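PKS (Streptomyces albus, PDB 4OQJ) probably catalyses chain-extending decarboxylative condensation as a ketosynthase of the oxazolomycin polyketide assembly line. Local coordinates at residues 49-61 and 70-82. Numbering follows the deposited sequence. Where two conformers were deposited one is given.
Sequences RETLTHFSDEELR and LADDRYVKAGQVL
Thr53 and His54 pair with Gly79 and Ala78 in a short antiparallel beta contact, the 53-54 edge of a small three-stranded sheet in the thiolase-fold ketosynthase, whose third strand is 230-231. Thr53 and Gly79 form the hydrogen-bonded pair: Thr53 N reaches Gly79 O at 2.8 Å, and Gly79 N returns a bond to Thr53 O. His54 and Ala78 make the non-hydrogen-bonded pair, with Leu52 CD1 also against Ala78 CB. Phe55 N then bonds Lys77 O (2.9 Å), coming from above the carbonyl plane, where Lys77 centres an inverse gamma turn. With CG anti to its carbonyl carbon (chi1 -57°), the Phe55 ring turns back along the strand; CE2 lies 3.4 Å from Gly79 N, and Val81 CG1 meets the ring edge in plane. Beyond the strands, Leu60 of helix 57-62 packs on Leu70 of helix 67-71 through a tight CD1 to CD2 contact of 3.4 Å, while Lys77 CG lies against Leu60 CD1. At the other end Gln80 OE1 accepts from Thr51 OG1 (2.7 Å), and Asn368 O lies by both Thr51 OG1 and Gln80 NE2, tying the strand pair to helix 366-369. One water joins Thr51 O, Thr53 OG1 and Val81 N. Extended beyond CG, the Lys77 chain carries NZ to the syn lone pair of Asp57 OD1, a salt bridge of 2.7 Å.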
# COMPACT_ATOMS: atom_id res chain seq x y z
N ARG A 49 -19.94 27.67 -1.08
CA ARG A 49 -21.17 26.98 -1.43
C ARG A 49 -21.21 25.51 -0.97
O ARG A 49 -20.21 24.79 -1.01
CB ARG A 49 -21.40 27.07 -2.94
CG ARG A 49 -21.80 28.49 -3.37
CD ARG A 49 -22.22 28.58 -4.83
NE ARG A 49 -21.08 28.48 -5.75
CZ ARG A 49 -20.71 27.37 -6.38
NH1 ARG A 49 -21.37 26.22 -6.21
NH2 ARG A 49 -19.66 27.40 -7.20
N GLU A 50 -22.40 25.11 -0.51
CA GLU A 50 -22.74 23.72 -0.20
C GLU A 50 -23.24 23.07 -1.49
O GLU A 50 -24.08 23.64 -2.16
CB GLU A 50 -23.85 23.65 0.84
CG GLU A 50 -23.55 22.97 2.11
CD GLU A 50 -24.80 22.87 2.97
OE1 GLU A 50 -25.70 23.72 2.81
OE2 GLU A 50 -24.89 21.94 3.79
N THR A 51 -22.75 21.88 -1.84
CA THR A 51 -23.11 21.27 -3.12
C THR A 51 -24.22 20.23 -2.98
O THR A 51 -24.55 19.51 -3.94
CB THR A 51 -21.89 20.62 -3.77
OG1 THR A 51 -21.33 19.69 -2.84
CG2 THR A 51 -20.85 21.67 -4.11
N LEU A 52 -24.78 20.16 -1.78
CA LEU A 52 -25.89 19.27 -1.47
C LEU A 52 -27.01 19.38 -2.50
O LEU A 52 -27.45 20.48 -2.84
CB LEU A 52 -26.44 19.58 -0.09
CG LEU A 52 -27.51 18.64 0.45
CD1 LEU A 52 -26.90 17.27 0.70
CD2 LEU A 52 -28.14 19.20 1.72
N THR A 53 -27.46 18.24 -3.01
CA THR A 53 -28.59 18.18 -3.92
C THR A 53 -29.83 17.71 -3.14
O THR A 53 -29.76 16.73 -2.41
CB THR A 53 -28.33 17.22 -5.09
OG1 THR A 53 -27.23 17.71 -5.88
CG2 THR A 53 -29.56 17.08 -5.99
N HIS A 54 -30.94 18.44 -3.28
CA HIS A 54 -32.21 18.01 -2.70
C HIS A 54 -33.02 17.26 -3.76
O HIS A 54 -33.14 17.71 -4.90
CB HIS A 54 -33.00 19.21 -2.16
CG HIS A 54 -32.39 19.83 -0.95
ND1 HIS A 54 -31.44 20.84 -1.03
CD2 HIS A 54 -32.57 19.59 0.37
CE1 HIS A 54 -31.08 21.19 0.19
NE2 HIS A 54 -31.75 20.45 1.06
N PHE A 55 -33.56 16.10 -3.40
CA PHE A 55 -34.28 15.26 -4.35
C PHE A 55 -35.78 15.44 -4.19
O PHE A 55 -36.30 15.42 -3.07
CB PHE A 55 -33.94 13.78 -4.17
CG PHE A 55 -32.47 13.47 -4.28
CD1 PHE A 55 -31.78 13.70 -5.45
CD2 PHE A 55 -31.80 12.90 -3.20
CE1 PHE A 55 -30.43 13.39 -5.55
CE2 PHE A 55 -30.45 12.59 -3.30
CZ PHE A 55 -29.77 12.83 -4.47
N SER A 56 -36.48 15.61 -5.32
CA SER A 56 -37.94 15.66 -5.31
C SER A 56 -38.46 14.26 -5.10
O SER A 56 -37.76 13.28 -5.37
CB SER A 56 -38.46 16.23 -6.63
OG SER A 56 -38.11 15.36 -7.69
N ASP A 57 -39.70 14.15 -4.63
CA ASP A 57 -40.36 12.86 -4.53
C ASP A 57 -40.42 12.17 -5.89
O ASP A 57 -40.24 10.95 -5.98
CB ASP A 57 -41.78 13.01 -3.97
CG ASP A 57 -41.80 13.30 -2.48
OD1 ASP A 57 -40.78 13.02 -1.81
OD2 ASP A 57 -42.83 13.79 -1.98
N GLU A 58 -40.65 12.94 -6.95
CA GLU A 58 -40.66 12.38 -8.30
C GLU A 58 -39.33 11.71 -8.64
O GLU A 58 -39.29 10.58 -9.13
CB GLU A 58 -40.98 13.45 -9.35
CG GLU A 58 -41.01 12.91 -10.78
CD GLU A 58 -41.05 14.00 -11.83
OE1 GLU A 58 -41.08 15.19 -11.47
OE2 GLU A 58 -41.07 13.65 -13.03
N GLU A 59 -38.23 12.42 -8.39
CA GLU A 59 -36.89 11.89 -8.66
C GLU A 59 -36.62 10.64 -7.84
O GLU A 59 -36.02 9.69 -8.34
CB GLU A 59 -35.82 12.94 -8.35
CG GLU A 59 -35.83 14.10 -9.33
CD GLU A 59 -35.10 15.34 -8.81
OE1 GLU A 59 -35.07 15.57 -7.58
OE2 GLU A 59 -34.55 16.08 -9.66
N LEU A 60 -37.06 10.63 -6.59
CA LEU A 60 -36.84 9.48 -5.73
C LEU A 60 -37.65 8.28 -6.23
O LEU A 60 -37.17 7.15 -6.24
CB LEU A 60 -37.19 9.82 -4.28
CG LEU A 60 -36.22 10.83 -3.65
CD1 LEU A 60 -36.78 11.43 -2.38
CD2 LEU A 60 -34.86 10.19 -3.39
N ARG A 61 -38.87 8.54 -6.68
CA ARG A 61 -39.70 7.47 -7.22
C ARG A 61 -39.08 6.91 -8.49
O ARG A 61 -39.00 5.70 -8.66
CB ARG A 61 -41.11 7.97 -7.49
CG ARG A 61 -41.92 8.08 -6.21
CD ARG A 61 -43.16 8.93 -6.36
NE ARG A 61 -43.94 8.88 -5.12
CZ ARG A 61 -44.64 9.89 -4.63
NH1 ARG A 61 -44.70 11.06 -5.26
NH2 ARG A 61 -45.30 9.73 -3.49
N LEU A 70 -40.25 6.86 1.56
CA LEU A 70 -40.50 8.28 1.31
C LEU A 70 -41.31 8.92 2.41
O LEU A 70 -41.06 10.06 2.80
CB LEU A 70 -41.24 8.46 -0.02
CG LEU A 70 -40.42 8.44 -1.31
CD1 LEU A 70 -41.36 8.53 -2.51
CD2 LEU A 70 -39.43 9.59 -1.33
N ALA A 71 -42.30 8.17 2.90
CA ALA A 71 -43.22 8.67 3.91
C ALA A 71 -42.54 8.84 5.27
O ALA A 71 -42.95 9.67 6.07
CB ALA A 71 -44.40 7.72 4.04
N ASP A 72 -41.51 8.03 5.50
CA ASP A 72 -40.81 8.02 6.79
C ASP A 72 -40.14 9.36 7.08
O ASP A 72 -39.33 9.85 6.29
CB ASP A 72 -39.79 6.88 6.81
CG ASP A 72 -39.32 6.54 8.21
OD1 ASP A 72 -39.42 7.41 9.10
OD2 ASP A 72 -38.85 5.40 8.42
N ASP A 73 -40.50 9.95 8.21
CA ASP A 73 -40.02 11.28 8.59
C ASP A 73 -38.53 11.28 8.92
O ASP A 73 -37.90 12.33 9.02
CB ASP A 73 -40.83 11.81 9.78
N ARG A 74 -37.96 10.09 9.09
CA ARG A 74 -36.52 9.96 9.31
C ARG A 74 -35.75 9.99 7.99
O ARG A 74 -34.53 10.15 7.98
CB ARG A 74 -36.20 8.67 10.05
CG ARG A 74 -36.76 8.59 11.47
CD ARG A 74 -36.11 7.45 12.24
NE ARG A 74 -36.16 6.19 11.49
CZ ARG A 74 -35.31 5.18 11.66
NH1 ARG A 74 -34.33 5.26 12.55
NH2 ARG A 74 -35.44 4.08 10.92
N TYR A 75 -36.45 9.82 6.88
CA TYR A 75 -35.80 9.75 5.58
C TYR A 75 -35.32 11.13 5.15
O TYR A 75 -36.07 12.11 5.20
CB TYR A 75 -36.74 9.15 4.52
CG TYR A 75 -36.03 8.76 3.24
CD1 TYR A 75 -35.25 7.61 3.18
CD2 TYR A 75 -36.12 9.54 2.11
CE1 TYR A 75 -34.58 7.25 2.01
CE2 TYR A 75 -35.46 9.19 0.93
CZ TYR A 75 -34.70 8.04 0.89
OH TYR A 75 -34.05 7.69 -0.28
N VAL A 76 -34.06 11.20 4.73
CA VAL A 76 -33.44 12.44 4.27
C VAL A 76 -33.39 12.47 2.74
O VAL A 76 -32.68 11.69 2.12
CB VAL A 76 -32.02 12.59 4.85
CG1 VAL A 76 -31.37 13.90 4.40
CG2 VAL A 76 -32.06 12.48 6.38
N LYS A 77 -34.14 13.39 2.14
CA LYS A 77 -34.28 13.44 0.69
C LYS A 77 -33.22 14.34 0.05
O LYS A 77 -33.53 15.31 -0.63
CB LYS A 77 -35.68 13.91 0.31
CG LYS A 77 -36.78 13.02 0.86
CD LYS A 77 -38.16 13.55 0.51
CE LYS A 77 -39.25 12.68 1.12
NZ LYS A 77 -40.59 13.25 0.86
N ALA A 78 -31.95 13.98 0.27
CA ALA A 78 -30.85 14.78 -0.24
C ALA A 78 -29.60 13.93 -0.32
O ALA A 78 -29.52 12.88 0.30
CB ALA A 78 -30.61 15.99 0.66
N GLY A 79 -28.63 14.38 -1.11
CA GLY A 79 -27.40 13.64 -1.29
C GLY A 79 -26.35 14.51 -1.93
O GLY A 79 -26.64 15.60 -2.43
N GLN A 80 -25.11 14.03 -1.88
CA GLN A 80 -23.97 14.71 -2.48
C GLN A 80 -23.55 13.87 -3.66
O GLN A 80 -22.76 12.93 -3.49
CB GLN A 80 -22.83 14.84 -1.47
CG GLN A 80 -23.10 15.87 -0.38
CD GLN A 80 -22.82 17.29 -0.84
OE1 GLN A 80 -22.69 17.55 -2.03
NE2 GLN A 80 -22.71 18.21 0.12
N VAL A 81 -24.08 14.19 -4.84
CA VAL A 81 -23.91 13.32 -6.00
C VAL A 81 -22.82 13.79 -6.96
O VAL A 81 -22.56 14.99 -7.12
CB VAL A 81 -25.23 13.18 -6.80
CG1 VAL A 81 -26.39 12.87 -5.85
CG2 VAL A 81 -25.53 14.43 -7.60
N LEU A 82 -22.19 12.81 -7.59
CA LEU A 82 -21.25 13.07 -8.66
C LEU A 82 -21.97 12.93 -10.01
O LEU A 82 -22.35 11.83 -10.41
CB LEU A 82 -20.07 12.11 -8.59
CG LEU A 82 -19.04 12.28 -9.72
CD1 LEU A 82 -18.42 13.67 -9.65
CD2 LEU A 82 -17.98 11.19 -9.62
O HOH W 1 -24.91 17.08 -5.11
O HOH W 2 -35.92 17.36 -1.17